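Local coordinates for protein putative O-GlcNAcase nagJ (Clostridium perfringens, PDB 6PV5) that probably hydrolyses terminal N-acetylglucosamine residues from glycans, as a family 84 glycoside hydrolase, through the catalytic part of a longer multidomain protein, at residues Glu386-Val391 with Arg425-Glu430; Ala283-Ala288 with Lys323-Asn328; Ala487-Arg492 with Asn610-Phe615; Leu522-Leu527 with Ile574-Val579. All blocks are in the same frame, centred on the assembly; numbering follows the deposited sequence.

Interaction 1: residues Glu386-Val391 with Arg425-Glu430; sequences EDAKKV and RNLDEE. With EDO (1,2-ethanediol), chain D.
A388 and K389, on helix 385-395, meet L427 and E430 of the loop leading into strand 431-436 in a small contact, apolar within and polar without, on the flank of the catalytic barrel. The inner half is hydrocarbon: the A388 methyl, CB, lies 4.0 Å from the E430 CB methylene and 4.3 Å from the methyl L427 CD1. Alanine suits this buried point because the helix comes close to the loop, while L427 also touches L401 of the neighbouring strand. The outer half belongs to two long side chains crossing at a slant. K389 leaves with CG anti to its backbone N (chi1 -177°) and bends at chi2, which lays CD 3.5 Å from E430 OE2. The ammonium only grazes the same oxygen, NZ to OE2 being 3.7 Å, a long salt bridge near the surface. The other carboxylate oxygen of E430 is better occupied: OE1 accepts a bond from O2 of a 1,2-ethanediol, 2.9 Å away and probably from the crystallisation liquor, and is hydrogen-bonded to S392 OG. The helix that joins strands 369-372 and 399-403, packed against the approach to the following strand 431-436, is part of the beta-alpha repeat of the (beta/alpha)8 barrel.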
loop_
_atom_site.group_PDB
_atom_site.type_symbol
_atom_site.label_atom_id
_atom_site.label_comp_id
_atom_site.label_asym_id
_atom_site.label_seq_id
_atom_site.Cartn_x
_atom_site.Cartn_y
_atom_site.Cartn_z
ATOM N N GLU A 386 16.924 -13.624 0.954
ATOM C CA GLU A 386 17.467 -14.722 0.168
ATOM C C GLU A 386 16.526 -15.084 -0.982
ATOM O O GLU A 386 17.010 -15.386 -2.060
ATOM C CB GLU A 386 17.785 -15.947 1.046
ATOM N N ASP A 387 15.192 -15.105 -0.762
ATOM C CA ASP A 387 14.243 -15.277 -1.869
ATOM C C ASP A 387 14.520 -14.287 -3.012
ATOM O O ASP A 387 14.477 -14.653 -4.182
ATOM C CB ASP A 387 12.794 -14.981 -1.459
ATOM C CG ASP A 387 12.199 -15.908 -0.407
ATOM O OD1 ASP A 387 12.626 -17.075 -0.353
ATOM O OD2 ASP A 387 11.291 -15.453 0.345
ATOM N N ALA A 388 14.738 -13.013 -2.674
ATOM C CA ALA A 388 14.891 -11.963 -3.673
ATOM C C ALA A 388 16.249 -12.090 -4.367
ATOM O O ALA A 388 16.351 -11.905 -5.582
ATOM C CB ALA A 388 14.775 -10.628 -2.999
ATOM N N LYS A 389 17.279 -12.426 -3.571
ATOM C CA LYS A 389 18.627 -12.641 -4.073
ATOM C C LYS A 389 18.621 -13.707 -5.163
ATOM O O LYS A 389 19.232 -13.531 -6.207
ATOM C CB LYS A 389 19.567 -13.010 -2.920
ATOM C CG LYS A 389 21.030 -13.197 -3.305
ATOM C CD LYS A 389 21.868 -11.958 -3.088
ATOM C CE LYS A 389 23.356 -12.251 -3.115
ATOM N NZ LYS A 389 24.147 -11.008 -3.279
ATOM N N LYS A 390 17.901 -14.806 -4.928
ATOM C CA LYS A 390 17.893 -15.905 -5.871
ATOM C C LYS A 390 17.340 -15.432 -7.212
ATOM O O LYS A 390 17.735 -15.929 -8.257
ATOM C CB LYS A 390 17.134 -17.108 -5.307
ATOM C CG LYS A 390 17.144 -18.323 -6.220
ATOM C CD LYS A 390 16.583 -19.581 -5.586
ATOM C CE LYS A 390 16.929 -20.822 -6.385
ATOM N NZ LYS A 390 16.008 -21.947 -6.088
ATOM N N VAL A 391 16.403 -14.486 -7.174
ATOM C CA VAL A 391 15.737 -14.063 -8.395
ATOM C C VAL A 391 16.557 -12.938 -9.034
ATOM O O VAL A 391 16.697 -12.927 -10.248
ATOM C CB VAL A 391 14.266 -13.651 -8.156
ATOM C CG1 VAL A 391 13.638 -13.052 -9.415
ATOM C CG2 VAL A 391 13.439 -14.837 -7.659
ATOM N N ARG A 425 13.301 -6.618 6.061
ATOM C CA ARG A 425 13.754 -5.272 6.390
ATOM C C ARG A 425 14.825 -4.777 5.411
ATOM O O ARG A 425 14.909 -3.580 5.162
ATOM C CB ARG A 425 14.286 -5.268 7.825
ATOM C CG ARG A 425 14.870 -3.944 8.294
ATOM C CD ARG A 425 15.295 -3.964 9.759
ATOM N NE ARG A 425 14.397 -4.737 10.616
ATOM C CZ ARG A 425 13.243 -4.311 11.135
ATOM N NH1 ARG A 425 12.805 -3.081 10.910
ATOM N NH2 ARG A 425 12.537 -5.122 11.900
ATOM N N ASN A 426 15.606 -5.693 4.822
ATOM C CA ASN A 426 16.700 -5.301 3.942
ATOM C C ASN A 426 16.471 -5.794 2.513
ATOM O O ASN A 426 17.437 -6.028 1.782
ATOM C CB ASN A 426 18.048 -5.824 4.459
ATOM C CG ASN A 426 18.398 -5.219 5.800
ATOM O OD1 ASN A 426 18.504 -5.931 6.795
ATOM N ND2 ASN A 426 18.506 -3.901 5.847
ATOM N N LEU A 427 15.194 -5.943 2.128
ATOM C CA LEU A 427 14.794 -6.305 0.774
ATOM C C LEU A 427 15.367 -5.326 -0.242
ATOM O O LEU A 427 15.601 -5.709 -1.392
ATOM C CB LEU A 427 13.269 -6.262 0.679
ATOM C CG LEU A 427 12.637 -7.322 -0.210
ATOM C CD1 LEU A 427 12.877 -8.696 0.380
ATOM C CD2 LEU A 427 11.143 -7.066 -0.372
ATOM N N ASP A 428 15.524 -4.061 0.182
ATOM C CA ASP A 428 15.997 -2.984 -0.675
ATOM C C ASP A 428 17.383 -3.287 -1.270
ATOM O O ASP A 428 17.753 -2.713 -2.294
ATOM C CB ASP A 428 15.883 -1.616 0.005
ATOM C CG ASP A 428 16.730 -1.457 1.257
ATOM O OD1 ASP A 428 17.169 -2.476 1.813
ATOM O OD2 ASP A 428 16.937 -0.309 1.677
ATOM N N GLU A 429 18.129 -4.224 -0.671
ATOM C CA GLU A 429 19.430 -4.612 -1.209
ATOM C C GLU A 429 19.280 -5.284 -2.572
ATOM O O GLU A 429 20.194 -5.209 -3.385
ATOM C CB GLU A 429 20.142 -5.574 -0.257
ATOM C CG GLU A 429 20.546 -4.931 1.054
ATOM C CD GLU A 429 21.371 -5.833 1.968
ATOM O OE1 GLU A 429 21.902 -6.852 1.474
ATOM O OE2 GLU A 429 21.485 -5.524 3.188
ATOM N N GLU A 430 18.141 -5.957 -2.815
ATOM C CA GLU A 430 17.965 -6.739 -4.035
ATOM C C GLU A 430 16.753 -6.268 -4.845
ATOM O O GLU A 430 16.483 -6.773 -5.941
ATOM C CB GLU A 430 17.844 -8.230 -3.697
ATOM C CG GLU A 430 19.096 -8.844 -3.086
ATOM C CD GLU A 430 20.383 -8.685 -3.895
ATOM O OE1 GLU A 430 20.318 -8.733 -5.147
ATOM O OE2 GLU A 430 21.454 -8.497 -3.270
HETATM C C1 EDO D . 22.203 -7.511 -9.175
HETATM O O1 EDO D . 22.643 -8.843 -8.944
HETATM C C2 EDO D . 21.180 -7.007 -8.222
HETATM O O2 EDO D . 21.621 -6.842 -6.876
#

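Interaction 2: residues Ala283-Ala288 with Lys323-Asn328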
loop_
_atom_site.group_PDB
_atom_site.type_symbol
_atom_site.label_atom_id
_atom_site.label_comp_id
_atom_site.label_asym_id
_atom_site.label_seq_id
_atom_site.Cartn_x
_atom_site.Cartn_y
_atom_site.Cartn_z
ATOM N N ALA A 283 1.360 -1.385 -34.464
ATOM C CA ALA A 283 0.195 -1.181 -33.612
ATOM C C ALA A 283 0.634 -0.740 -32.213
ATOM O O ALA A 283 0.145 0.271 -31.703
ATOM C CB ALA A 283 -0.637 -2.441 -33.583
ATOM N N LEU A 284 1.613 -1.465 -31.643
ATOM C CA LEU A 284 2.093 -1.220 -30.291
ATOM C C LEU A 284 2.699 0.175 -30.198
ATOM O O LEU A 284 2.386 0.937 -29.274
ATOM C CB LEU A 284 3.102 -2.308 -29.898
ATOM C CG LEU A 284 3.789 -2.166 -28.535
ATOM C CD1 LEU A 284 2.777 -2.094 -27.394
ATOM C CD2 LEU A 284 4.747 -3.332 -28.311
ATOM N N ILE A 285 3.550 0.511 -31.176
ATOM C CA ILE A 285 4.181 1.822 -31.184
ATOM C C ILE A 285 3.092 2.890 -31.245
ATOM O O ILE A 285 3.143 3.873 -30.509
ATOM C CB ILE A 285 5.172 1.926 -32.365
ATOM C CG1 ILE A 285 6.419 1.078 -32.103
ATOM C CG2 ILE A 285 5.512 3.385 -32.685
ATOM C CD1 ILE A 285 7.321 1.626 -31.011
ATOM N N ASN A 286 2.125 2.693 -32.147
ATOM C CA ASN A 286 1.052 3.664 -32.328
ATOM C C ASN A 286 0.312 3.893 -31.009
ATOM O O ASN A 286 0.253 5.023 -30.522
ATOM C CB ASN A 286 0.083 3.287 -33.453
ATOM C CG ASN A 286 -0.933 4.379 -33.749
ATOM O OD1 ASN A 286 -0.596 5.566 -33.830
ATOM N ND2 ASN A 286 -2.187 3.989 -33.919
ATOM N N LYS A 287 -0.238 2.813 -30.431
ATOM C CA LYS A 287 -0.948 2.898 -29.159
ATOM C C LYS A 287 -0.132 3.702 -28.153
ATOM O O LYS A 287 -0.634 4.625 -27.508
ATOM C CB LYS A 287 -1.260 1.496 -28.626
ATOM C CG LYS A 287 -2.117 1.474 -27.365
ATOM C CD LYS A 287 -3.329 2.385 -27.420
ATOM C CE LYS A 287 -4.298 2.133 -26.283
ATOM N NZ LYS A 287 -4.816 0.745 -26.329
ATOM N N ALA A 288 1.156 3.375 -28.043
ATOM C CA ALA A 288 1.977 4.067 -27.065
ATOM C C ALA A 288 2.054 5.560 -27.377
ATOM O O ALA A 288 2.252 6.364 -26.471
ATOM C CB ALA A 288 3.350 3.429 -26.994
ATOM N N LYS A 323 13.941 0.394 -27.156
ATOM C CA LYS A 323 14.912 1.024 -28.036
ATOM C C LYS A 323 14.219 2.068 -28.918
ATOM O O LYS A 323 14.671 3.204 -28.992
ATOM C CB LYS A 323 15.644 -0.043 -28.865
ATOM C CG LYS A 323 16.806 0.478 -29.704
ATOM C CD LYS A 323 17.447 -0.586 -30.582
ATOM C CE LYS A 323 18.553 -0.059 -31.477
ATOM N NZ LYS A 323 18.026 0.782 -32.583
ATOM N N GLU A 324 13.115 1.674 -29.562
ATOM C CA GLU A 324 12.505 2.437 -30.642
ATOM C C GLU A 324 11.405 3.383 -30.142
ATOM O O GLU A 324 10.917 4.202 -30.922
ATOM C CB GLU A 324 12.030 1.503 -31.757
ATOM C CG GLU A 324 13.134 0.602 -32.288
ATOM C CD GLU A 324 12.812 -0.281 -33.484
ATOM O OE1 GLU A 324 11.625 -0.418 -33.840
ATOM O OE2 GLU A 324 13.760 -0.857 -34.050
ATOM N N PHE A 325 11.038 3.297 -28.847
ATOM C CA PHE A 325 10.044 4.180 -28.243
ATOM C C PHE A 325 10.600 4.819 -26.972
ATOM O O PHE A 325 10.800 6.029 -26.928
ATOM C CB PHE A 325 8.676 3.499 -28.057
ATOM C CG PHE A 325 7.627 4.420 -27.472
ATOM C CD1 PHE A 325 6.801 5.173 -28.297
ATOM C CD2 PHE A 325 7.529 4.610 -26.098
ATOM C CE1 PHE A 325 5.880 6.061 -27.760
ATOM C CE2 PHE A 325 6.615 5.506 -25.560
ATOM C CZ PHE A 325 5.780 6.221 -26.392
ATOM N N ILE A 326 10.866 4.007 -25.937
ATOM C CA ILE A 326 11.190 4.545 -24.623
ATOM C C ILE A 326 12.308 5.584 -24.700
ATOM O O ILE A 326 12.151 6.702 -24.210
ATOM C CB ILE A 326 11.556 3.443 -23.600
ATOM C CG1 ILE A 326 10.376 2.514 -23.285
ATOM C CG2 ILE A 326 12.173 4.065 -22.352
ATOM C CD1 ILE A 326 9.319 3.102 -22.374
ATOM N N LYS A 327 13.474 5.193 -25.225
ATOM C CA LYS A 327 14.658 6.025 -25.033
ATOM C C LYS A 327 14.628 7.313 -25.863
ATOM O O LYS A 327 15.306 8.267 -25.491
ATOM C CB LYS A 327 15.941 5.236 -25.289
ATOM C CG LYS A 327 15.915 4.378 -26.543
ATOM C CD LYS A 327 17.215 3.609 -26.750
ATOM C CE LYS A 327 18.136 4.222 -27.788
ATOM N NZ LYS A 327 17.675 3.934 -29.169
ATOM N N ASN A 328 13.855 7.338 -26.961
ATOM C CA ASN A 328 13.784 8.492 -27.858
ATOM C C ASN A 328 12.685 9.482 -27.480
ATOM O O ASN A 328 12.675 10.591 -28.000
ATOM C CB ASN A 328 13.530 8.108 -29.320
ATOM C CG ASN A 328 14.698 7.380 -29.953
ATOM O OD1 ASN A 328 15.847 7.557 -29.542
ATOM N ND2 ASN A 328 14.405 6.537 -30.932
#
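F325, on helix 311-326, reaches across to I285 and A288 of helix 274-294, and its side chain can be followed outward atom by atom. At the root, F325 CB touches the tip of the isoleucine, I285 CD1, at 3.8 Å; the two chains run past each other in opposite directions, so the end of one meets the base of the other. Because CG is anti to the backbone N (chi1 -178°), the ring is carried on beyond I285 to A288. There the alanine methyl sits over one face, CB lying 3.9 Å from the ring centroid and 18° off its normal, a CH-pi contact displaced toward the rim. CE1 is the ring atom nearest to that methyl, at 3.7 Å. At the far end CZ comes within 3.5 Å of A288 O, a carbonyl of the helix backbone. The small methyl of alanine lets the ring lie close to that backbone, whereas the beta-branched isoleucine sends its longer arm, ending in CD1, to the benzyl stem. F321 and F299 add further aromatic contacts to F325, F299 meeting it edge-to-face from strand 298-302. Two neighbouring helices packed together by such apolar side chains outside the parallel strands belong to the outer layer of a (beta/alpha)8 barrel.

Interaction 3: residues Ala487-Arg492 with Asn610-Phe615; sequences ANHSTR and NVVDPF
The chain around H489, in a type I beta turn from A487 to S490 closed by S490 N to A487 O at 2.9 Å, faces the start of helix 612-619, with the CA atoms of H489 and V611 8.2 Å apart. The meeting is light and made by side chains at two separate points. At the first, the imidazole of H489 presents its edge: V612 CG2 lies near the ring plane, 3.7 Å from CE1 and 3.8 Å from ND1. V612 holds that methyl anti to its carbonyl carbon, with CG1 anti to the backbone N (chi1 174°), and so offers one branch to the ring. Histidine suits the place because it can turn its edge to the valine methyl while NE2 holds a hydrogen bond to E530 OE2. That bond is consistent with a fixed ring rotation, and the carboxylate may favour a positively charged imidazole. At the second point the amide of N610 comes up to the aliphatic stem of R492, ND2 lying 4.0 Å from CG, the two side chains crossing at about a right angle. The guanidinium leads away, where NH1 bonds to P380 O. Among the surrounding helices, V612 also packs on F531 of helix 521-544 and Y564 of helix 548-579, while V611 reaches helix 501-515; the contact thus ties the loop between helices 480-487 and 501-515 to helix 612-619, the last of this chain.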
loop_
_atom_site.group_PDB
_atom_site.type_symbol
_atom_site.label_atom_id
_atom_site.label_comp_id
_atom_site.label_asym_id
_atom_site.label_seq_id
_atom_site.Cartn_x
_atom_site.Cartn_y
_atom_site.Cartn_z
ATOM N N ALA A 487 -10.269 -4.887 13.212
ATOM C CA ALA A 487 -9.273 -5.235 12.201
ATOM C C ALA A 487 -8.361 -6.369 12.682
ATOM O O ALA A 487 -7.883 -7.167 11.878
ATOM C CB ALA A 487 -8.471 -4.008 11.834
ATOM N N ASN A 488 -8.152 -6.460 13.995
ATOM C CA ASN A 488 -7.357 -7.530 14.592
ATOM C C ASN A 488 -7.834 -8.912 14.152
ATOM O O ASN A 488 -7.028 -9.847 14.057
ATOM C CB ASN A 488 -7.268 -7.357 16.114
ATOM C CG ASN A 488 -6.495 -8.431 16.856
ATOM O OD1 ASN A 488 -5.401 -8.828 16.462
ATOM N ND2 ASN A 488 -7.062 -8.901 17.955
ATOM N N HIS A 489 -9.132 -9.046 13.840
ATOM C CA HIS A 489 -9.661 -10.359 13.496
ATOM C C HIS A 489 -9.744 -10.548 11.985
ATOM O O HIS A 489 -10.396 -11.472 11.519
ATOM C CB HIS A 489 -11.041 -10.569 14.131
ATOM C CG HIS A 489 -11.022 -10.649 15.618
ATOM N ND1 HIS A 489 -11.024 -11.849 16.276
ATOM C CD2 HIS A 489 -10.974 -9.688 16.568
ATOM C CE1 HIS A 489 -11.005 -11.637 17.583
ATOM N NE2 HIS A 489 -10.964 -10.322 17.786
ATOM N N SER A 490 -9.080 -9.682 11.214
ATOM C CA SER A 490 -9.278 -9.684 9.769
ATOM C C SER A 490 -7.981 -9.333 9.027
ATOM O O SER A 490 -7.982 -8.415 8.193
ATOM C CB SER A 490 -10.339 -8.655 9.418
ATOM O OG SER A 490 -10.955 -8.994 8.184
ATOM N N THR A 491 -6.867 -9.983 9.389
ATOM C CA THR A 491 -5.578 -9.566 8.840
ATOM C C THR A 491 -5.055 -10.644 7.904
ATOM O O THR A 491 -4.408 -10.334 6.923
ATOM C CB THR A 491 -4.550 -9.146 9.902
ATOM O OG1 THR A 491 -4.295 -10.247 10.781
ATOM C CG2 THR A 491 -4.997 -7.959 10.730
ATOM N N ARG A 492 -5.391 -11.898 8.185
ATOM C CA ARG A 492 -4.765 -13.012 7.501
ATOM C C ARG A 492 -5.673 -13.530 6.386
ATOM O O ARG A 492 -6.797 -13.945 6.652
ATOM C CB ARG A 492 -4.436 -14.104 8.529
ATOM C CG ARG A 492 -3.852 -15.389 7.959
ATOM C CD ARG A 492 -2.393 -15.227 7.534
ATOM N NE ARG A 492 -1.855 -16.470 6.982
ATOM C CZ ARG A 492 -0.606 -16.655 6.548
ATOM N NH1 ARG A 492 0.282 -15.676 6.589
ATOM N NH2 ARG A 492 -0.248 -17.835 6.089
ATOM N N ASN A 610 -10.362 -17.931 11.610
ATOM C CA ASN A 610 -9.229 -18.807 11.906
ATOM C C ASN A 610 -9.081 -19.081 13.414
ATOM O O ASN A 610 -8.450 -20.063 13.787
ATOM C CB ASN A 610 -7.876 -18.232 11.429
ATOM C CG ASN A 610 -7.795 -18.016 9.929
ATOM O OD1 ASN A 610 -8.273 -18.837 9.157
ATOM N ND2 ASN A 610 -7.181 -16.926 9.502
ATOM N N VAL A 611 -9.546 -18.170 14.274
ATOM C CA VAL A 611 -9.312 -18.280 15.716
ATOM C C VAL A 611 -10.631 -18.400 16.496
ATOM O O VAL A 611 -10.843 -19.392 17.184
ATOM C CB VAL A 611 -8.444 -17.112 16.232
ATOM C CG1 VAL A 611 -8.240 -17.190 17.746
ATOM C CG2 VAL A 611 -7.100 -17.026 15.490
ATOM N N VAL A 612 -11.532 -17.416 16.372
ATOM C CA VAL A 612 -12.745 -17.394 17.180
ATOM C C VAL A 612 -13.732 -18.457 16.692
ATOM O O VAL A 612 -14.364 -19.156 17.491
ATOM C CB VAL A 612 -13.388 -15.988 17.248
ATOM C CG1 VAL A 612 -14.727 -16.012 17.976
ATOM C CG2 VAL A 612 -12.468 -14.982 17.945
ATOM N N ASP A 613 -13.891 -18.548 15.368
ATOM C CA ASP A 613 -14.855 -19.446 14.773
ATOM C C ASP A 613 -14.617 -20.897 15.225
ATOM O O ASP A 613 -15.556 -21.557 15.680
ATOM C CB ASP A 613 -14.939 -19.233 13.259
ATOM C CG ASP A 613 -16.040 -20.065 12.625
ATOM O OD1 ASP A 613 -15.848 -21.273 12.524
ATOM O OD2 ASP A 613 -17.087 -19.500 12.294
ATOM N N PRO A 614 -13.410 -21.500 15.055
ATOM C CA PRO A 614 -13.177 -22.861 15.547
ATOM C C PRO A 614 -13.365 -23.052 17.052
ATOM O O PRO A 614 -13.715 -24.152 17.506
ATOM C CB PRO A 614 -11.728 -23.201 15.152
ATOM C CG PRO A 614 -11.104 -21.838 14.764
ATOM C CD PRO A 614 -12.257 -20.976 14.300
ATOM N N PHE A 615 -13.085 -21.994 17.820
ATOM C CA PHE A 615 -13.286 -22.046 19.257
ATOM C C PHE A 615 -14.769 -22.307 19.564
ATOM O O PHE A 615 -15.110 -23.257 20.257
ATOM C CB PHE A 615 -12.825 -20.765 19.957
ATOM C CG PHE A 615 -13.190 -20.736 21.427
ATOM C CD1 PHE A 615 -12.579 -21.605 22.326
ATOM C CD2 PHE A 615 -14.174 -19.878 21.907
ATOM C CE1 PHE A 615 -12.910 -21.585 23.678
ATOM C CE2 PHE A 615 -14.509 -19.864 23.261
ATOM C CZ PHE A 615 -13.888 -20.732 24.134
#

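Interaction 4: residues Leu522-Leu527 with Ile574-Val579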
loop_
_atom_site.group_PDB
_atom_site.type_symbol
_atom_site.label_atom_id
_atom_site.label_comp_id
_atom_site.label_asym_id
_atom_site.label_seq_id
_atom_site.Cartn_x
_atom_site.Cartn_y
_atom_site.Cartn_z
ATOM N N LEU A 522 -8.656 -17.465 34.487
ATOM C CA LEU A 522 -7.942 -16.331 33.926
ATOM C C LEU A 522 -8.164 -16.258 32.409
ATOM O O LEU A 522 -8.377 -15.182 31.870
ATOM C CB LEU A 522 -6.458 -16.470 34.279
ATOM C CG LEU A 522 -5.527 -15.520 33.532
ATOM C CD1 LEU A 522 -5.724 -14.076 33.987
ATOM C CD2 LEU A 522 -4.073 -15.944 33.672
ATOM N N GLU A 523 -8.129 -17.407 31.731
ATOM C CA GLU A 523 -8.342 -17.496 30.293
ATOM C C GLU A 523 -9.785 -17.156 29.942
ATOM O O GLU A 523 -10.025 -16.370 29.031
ATOM C CB GLU A 523 -8.048 -18.906 29.780
ATOM C CG GLU A 523 -6.570 -19.193 29.625
ATOM C CD GLU A 523 -5.864 -19.698 30.876
ATOM O OE1 GLU A 523 -6.508 -19.756 31.959
ATOM O OE2 GLU A 523 -4.675 -20.045 30.760
ATOM N N LEU A 524 -10.743 -17.735 30.679
ATOM C CA LEU A 524 -12.151 -17.431 30.459
ATOM C C LEU A 524 -12.403 -15.935 30.636
ATOM O O LEU A 524 -13.105 -15.306 29.836
ATOM C CB LEU A 524 -13.023 -18.266 31.408
ATOM C CG LEU A 524 -13.171 -19.736 31.013
ATOM C CD1 LEU A 524 -14.383 -20.349 31.711
ATOM C CD2 LEU A 524 -13.303 -19.879 29.498
ATOM N N SER A 525 -11.802 -15.376 31.689
ATOM C CA SER A 525 -11.877 -13.952 31.960
ATOM C C SER A 525 -11.300 -13.152 30.793
ATOM O O SER A 525 -11.906 -12.181 30.371
ATOM C CB SER A 525 -11.174 -13.621 33.259
ATOM O OG SER A 525 -11.365 -12.253 33.589
ATOM N N ASN A 526 -10.135 -13.574 30.277
ATOM C CA ASN A 526 -9.459 -12.891 29.183
ATOM C C ASN A 526 -10.335 -12.942 27.934
ATOM O O ASN A 526 -10.555 -11.918 27.301
ATOM C CB ASN A 526 -8.107 -13.541 28.865
ATOM C CG ASN A 526 -7.000 -13.076 29.786
ATOM O OD1 ASN A 526 -7.103 -12.017 30.408
ATOM N ND2 ASN A 526 -5.926 -13.846 29.858
ATOM N N LEU A 527 -10.855 -14.140 27.624
ATOM C CA LEU A 527 -11.706 -14.331 26.464
ATOM C C LEU A 527 -12.978 -13.499 26.591
ATOM O O LEU A 527 -13.393 -12.869 25.622
ATOM C CB LEU A 527 -12.003 -15.821 26.285
ATOM C CG LEU A 527 -10.826 -16.661 25.808
ATOM C CD1 LEU A 527 -11.257 -18.112 25.594
ATOM C CD2 LEU A 527 -10.217 -16.059 24.537
ATOM N N ILE A 574 -21.138 -22.005 28.440
ATOM C CA ILE A 574 -21.264 -23.448 28.249
ATOM C C ILE A 574 -20.125 -24.144 28.986
ATOM O O ILE A 574 -20.366 -25.125 29.694
ATOM C CB ILE A 574 -21.302 -23.850 26.756
ATOM C CG1 ILE A 574 -22.580 -23.378 26.053
ATOM C CG2 ILE A 574 -21.084 -25.352 26.573
ATOM C CD1 ILE A 574 -22.523 -23.458 24.527
ATOM N N LEU A 575 -18.895 -23.635 28.812
ATOM C CA LEU A 575 -17.738 -24.166 29.526
ATOM C C LEU A 575 -17.949 -24.068 31.045
ATOM O O LEU A 575 -17.616 -24.993 31.787
ATOM C CB LEU A 575 -16.456 -23.444 29.087
ATOM C CG LEU A 575 -15.943 -23.789 27.679
ATOM C CD1 LEU A 575 -14.711 -22.977 27.289
ATOM C CD2 LEU A 575 -15.645 -25.281 27.538
ATOM N N GLN A 576 -18.458 -22.928 31.514
ATOM C CA GLN A 576 -18.640 -22.703 32.939
ATOM C C GLN A 576 -19.677 -23.669 33.509
ATOM O O GLN A 576 -19.496 -24.146 34.619
ATOM C CB GLN A 576 -19.091 -21.268 33.215
ATOM C CG GLN A 576 -17.938 -20.281 33.300
ATOM C CD GLN A 576 -18.427 -18.853 33.245
ATOM O OE1 GLN A 576 -19.549 -18.578 32.817
ATOM N NE2 GLN A 576 -17.575 -17.931 33.666
ATOM N N ASP A 577 -20.764 -23.914 32.758
ATOM C CA ASP A 577 -21.807 -24.861 33.118
ATOM C C ASP A 577 -21.220 -26.246 33.369
ATOM O O ASP A 577 -21.670 -26.941 34.280
ATOM C CB ASP A 577 -22.907 -24.960 32.056
ATOM C CG ASP A 577 -23.630 -23.647 31.815
ATOM O OD1 ASP A 577 -24.223 -23.484 30.721
ATOM O OD2 ASP A 577 -23.580 -22.791 32.716
ATOM N N ILE A 578 -20.242 -26.647 32.545
ATOM C CA ILE A 578 -19.632 -27.964 32.647
ATOM C C ILE A 578 -18.797 -28.038 33.925
ATOM O O ILE A 578 -18.856 -29.038 34.637
ATOM C CB ILE A 578 -18.840 -28.297 31.369
ATOM C CG1 ILE A 578 -19.784 -28.395 30.166
ATOM C CG2 ILE A 578 -17.996 -29.557 31.541
ATOM C CD1 ILE A 578 -19.099 -28.415 28.817
ATOM N N VAL A 579 -18.046 -26.969 34.219
ATOM C CA VAL A 579 -17.261 -26.877 35.442
ATOM C C VAL A 579 -18.189 -26.945 36.662
ATOM O O VAL A 579 -17.874 -27.638 37.620
ATOM C CB VAL A 579 -16.351 -25.628 35.450
ATOM C CG1 VAL A 579 -15.889 -25.229 36.848
ATOM C CG2 VAL A 579 -15.148 -25.800 34.530
#
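Van der Waals packing makes this contact, and L524 carries it from the side of helix 521-544, each of its two methyls serving a different partner. CD2 meets another leucine branch, lying 4.1 Å from L575 CD1, with the two side chains slanted across one another. In both leucines CG is anti to the carbonyl carbon (chi1 -76° for L524), a setting that brings the forked ends together between the helices. Branched and flexible, leucine fits a buried seam of this kind, where one residue touches several neighbours. The helices belong to the helical region that follows the barrel, related in sequence to the post-catalytic domain of hyaluronidases. In that bundle L524 also touches L510 of helix 501-515, and L575 lies against W514 of the same helix.

The second kind of contact pairs a hydrocarbon with the aliphatic part of a polar side chain. L524 CD1 packs on Q576 CG at 3.9 Å, the two chains passing in opposite directions. Glutamine suits the border of the seam: its CG methylene lies against the leucine, while the chain stays extended beyond CG and carries the amide on past the point of contact, at a partly exposed position.

How the interactions relate
Interaction 1 packs a barrel helix on a loop and interaction 2 joins two barrel helices, their centres about 32 Å apart and their nearest atoms about 20 Å. Interaction 3 lies where the barrel meets the helical region and interaction 4 within that region, and the two touch directly: F615 CZ lies 4.0 Å from both L575 CD1 and L527 CD1, so the helix that begins in interaction 3 packs against the leucine seam of interaction 4. In sequence, both segments of interaction 4 fall between those of interaction 3. The nearest atoms of interactions 1 and 3 are about 13 Å apart. The centres of interactions 2 and 4 are about 68 Å apart. All four lie away from D305, the predicted proton donor.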